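Side-chain contact in manganese-binding protein (Chlamydia trachomatis, PDB 6NSI), which binds iron, manganese and nickel ions, with a preference for ferrous iron, and delivers them to the membrane permease of an ABC transporter for import: residues A[16-21]-A[119-124]. Numbering follows the deposited sequence.
Sequences SRITGD and AALIQQ
I18 and T19, on the last turn of helix 9-19, receive the side chain of L121 from helix 107-124, and the evidence for a purely apolar meeting lies in which atoms come close. At I18 it is the CG2 methyl that meets CD1 of L121, at 3.7 Å, while CB of I18 stands 4.0 Å from the same CD1. A chi1 of -66° sets CG2, the branch that touches L121, anti to the backbone N, and CG1 beside that N; the side chain as a whole also packs on V114, M117 and A118, one to two turns earlier on the helix that carries L121.

T19 meets both leucine methyls with its own single methyl: CG2 lies 3.6 Å from CD1 and 3.9 Å from CD2 of L121, the side chains crossing at roughly a right angle. A chi1 of 61° divides the residue's duties, placing CG2 anti to the carbonyl carbon and OG1 between the backbone N and carbonyl carbon, where OG1 hydrogen-bonds to ND2 of N25 on strand 24-27. Beyond it G20, whose phi is positive, leaves the helix, although its N still bonds to O of S16 at 2.8 Å.

Within the two segments, CD1 of L121 touches both methyls, whereas CD2 comes near T19 CG2 but not I18; L121 also rests on L53 and on F55 of inner strand 54-56. This is an apolar helix-to-helix contact beside the four-stranded parallel sheet of a metal-binding solute-binding protein, away from the iron site. Since the 133 Å² buried here comes almost wholly from I18, T19 and L121, and every close pair is carbon to carbon, cohesion across the interface should be dispersive and hydrophobic, with shape rather than bond direction setting the fit.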
loop_
_atom_site.group_PDB
_atom_site.type_symbol
_atom_site.label_atom_id
_atom_site.label_comp_id
_atom_site.label_asym_id
_atom_site.label_seq_id
_atom_site.Cartn_x
_atom_site.Cartn_y
_atom_site.Cartn_z
ATOM N N SER A 16 -14.892 -7.490 0.495
ATOM C CA SER A 16 -15.475 -8.819 0.651
ATOM C C SER A 16 -15.783 -9.135 2.107
ATOM O O SER A 16 -16.716 -9.898 2.390
ATOM C CB SER A 16 -14.536 -9.876 0.069
ATOM O OG SER A 16 -14.274 -9.612 -1.301
ATOM N N ARG A 17 -15.010 -8.563 3.039
ATOM C CA ARG A 17 -15.267 -8.777 4.460
ATOM C C ARG A 17 -16.513 -8.030 4.917
ATOM O O ARG A 17 -17.241 -8.518 5.785
ATOM C CB ARG A 17 -14.054 -8.346 5.299
ATOM C CG ARG A 17 -12.969 -9.419 5.490
ATOM C CD ARG A 17 -13.352 -10.426 6.581
ATOM N NE ARG A 17 -12.801 -10.118 7.907
ATOM C CZ ARG A 17 -13.524 -9.705 8.951
ATOM N NH1 ARG A 17 -14.837 -9.522 8.835
ATOM N NH2 ARG A 17 -12.933 -9.462 10.119
ATOM N N ILE A 18 -16.769 -6.848 4.355
ATOM C CA ILE A 18 -17.987 -6.125 4.701
ATOM C C ILE A 18 -19.213 -6.842 4.155
ATOM O O ILE A 18 -20.231 -6.953 4.842
ATOM C CB ILE A 18 -17.925 -4.677 4.190
ATOM C CG1 ILE A 18 -16.836 -3.898 4.919
ATOM C CG2 ILE A 18 -19.287 -3.992 4.356
ATOM C CD1 ILE A 18 -16.507 -2.585 4.250
ATOM N N THR A 19 -19.144 -7.337 2.914
ATOM C CA THR A 19 -20.334 -7.895 2.273
ATOM C C THR A 19 -20.565 -9.365 2.589
ATOM O O THR A 19 -21.720 -9.806 2.592
ATOM C CB THR A 19 -20.278 -7.732 0.747
ATOM O OG1 THR A 19 -19.145 -8.428 0.205
ATOM C CG2 THR A 19 -20.230 -6.264 0.347
ATOM N N GLY A 20 -19.505 -10.126 2.855
ATOM C CA GLY A 20 -19.641 -11.566 2.965
ATOM C C GLY A 20 -20.382 -12.177 1.788
ATOM O O GLY A 20 -20.166 -11.819 0.627
ATOM N N ASP A 21 -21.223 -13.159 2.047
ATOM C CA ASP A 21 -21.924 -13.916 0.977
ATOM C C ASP A 21 -22.953 -13.106 0.180
ATOM O O ASP A 21 -23.248 -13.548 -0.917
ATOM C CB ASP A 21 -22.760 -15.036 1.600
ATOM C CG ASP A 21 -22.162 -16.417 1.461
ATOM O OD1 ASP A 21 -20.944 -16.507 1.344
ATOM O OD2 ASP A 21 -22.926 -17.390 1.490
ATOM N N ALA A 119 -19.543 2.541 4.094
ATOM C CA ALA A 119 -20.569 3.551 3.860
ATOM C C ALA A 119 -21.067 3.478 2.426
ATOM O O ALA A 119 -22.275 3.388 2.177
ATOM C CB ALA A 119 -20.022 4.942 4.179
ATOM N N ALA A 120 -20.134 3.488 1.469
ATOM C CA ALA A 120 -20.492 3.393 0.060
ATOM C C ALA A 120 -21.327 2.150 -0.220
ATOM O O ALA A 120 -22.310 2.210 -0.969
ATOM C CB ALA A 120 -19.220 3.383 -0.794
ATOM N N LEU A 121 -20.936 1.005 0.352
ATOM C CA LEU A 121 -21.682 -0.224 0.109
ATOM C C LEU A 121 -23.085 -0.121 0.682
ATOM O O LEU A 121 -24.067 -0.502 0.030
ATOM C CB LEU A 121 -20.951 -1.411 0.729
ATOM C CG LEU A 121 -19.830 -2.012 -0.105
ATOM C CD1 LEU A 121 -19.011 -2.945 0.773
ATOM C CD2 LEU A 121 -20.368 -2.731 -1.329
ATOM N N ILE A 122 -23.190 0.407 1.901
ATOM C CA ILE A 122 -24.480 0.540 2.562
ATOM C C ILE A 122 -25.376 1.501 1.792
ATOM O O ILE A 122 -26.592 1.299 1.695
ATOM C CB ILE A 122 -24.268 0.987 4.020
ATOM C CG1 ILE A 122 -23.730 -0.185 4.853
ATOM C CG2 ILE A 122 -25.557 1.564 4.593
ATOM C CD1 ILE A 122 -23.316 0.185 6.260
ATOM N N GLN A 123 -24.786 2.554 1.219
ATOM C CA GLN A 123 -25.570 3.502 0.433
ATOM C C GLN A 123 -26.120 2.860 -0.842
ATOM O O GLN A 123 -27.207 3.233 -1.302
ATOM C CB GLN A 123 -24.715 4.735 0.117
ATOM C CG GLN A 123 -25.324 5.725 -0.881
ATOM C CD GLN A 123 -26.128 6.835 -0.206
ATOM O OE1 GLN A 123 -25.912 7.155 0.968
ATOM N NE2 GLN A 123 -27.067 7.423 -0.949
ATOM N N GLN A 124 -25.403 1.889 -1.415
ATOM C CA GLN A 124 -25.892 1.219 -2.617
ATOM C C GLN A 124 -26.891 0.115 -2.293
ATOM O O GLN A 124 -27.792 -0.156 -3.097
ATOM C CB GLN A 124 -24.720 0.640 -3.409
ATOM C CG GLN A 124 -25.125 -0.166 -4.645
ATOM C CD GLN A 124 -25.520 0.715 -5.814
ATOM O OE1 GLN A 124 -25.168 1.897 -5.863
ATOM N NE2 GLN A 124 -26.272 0.150 -6.759
#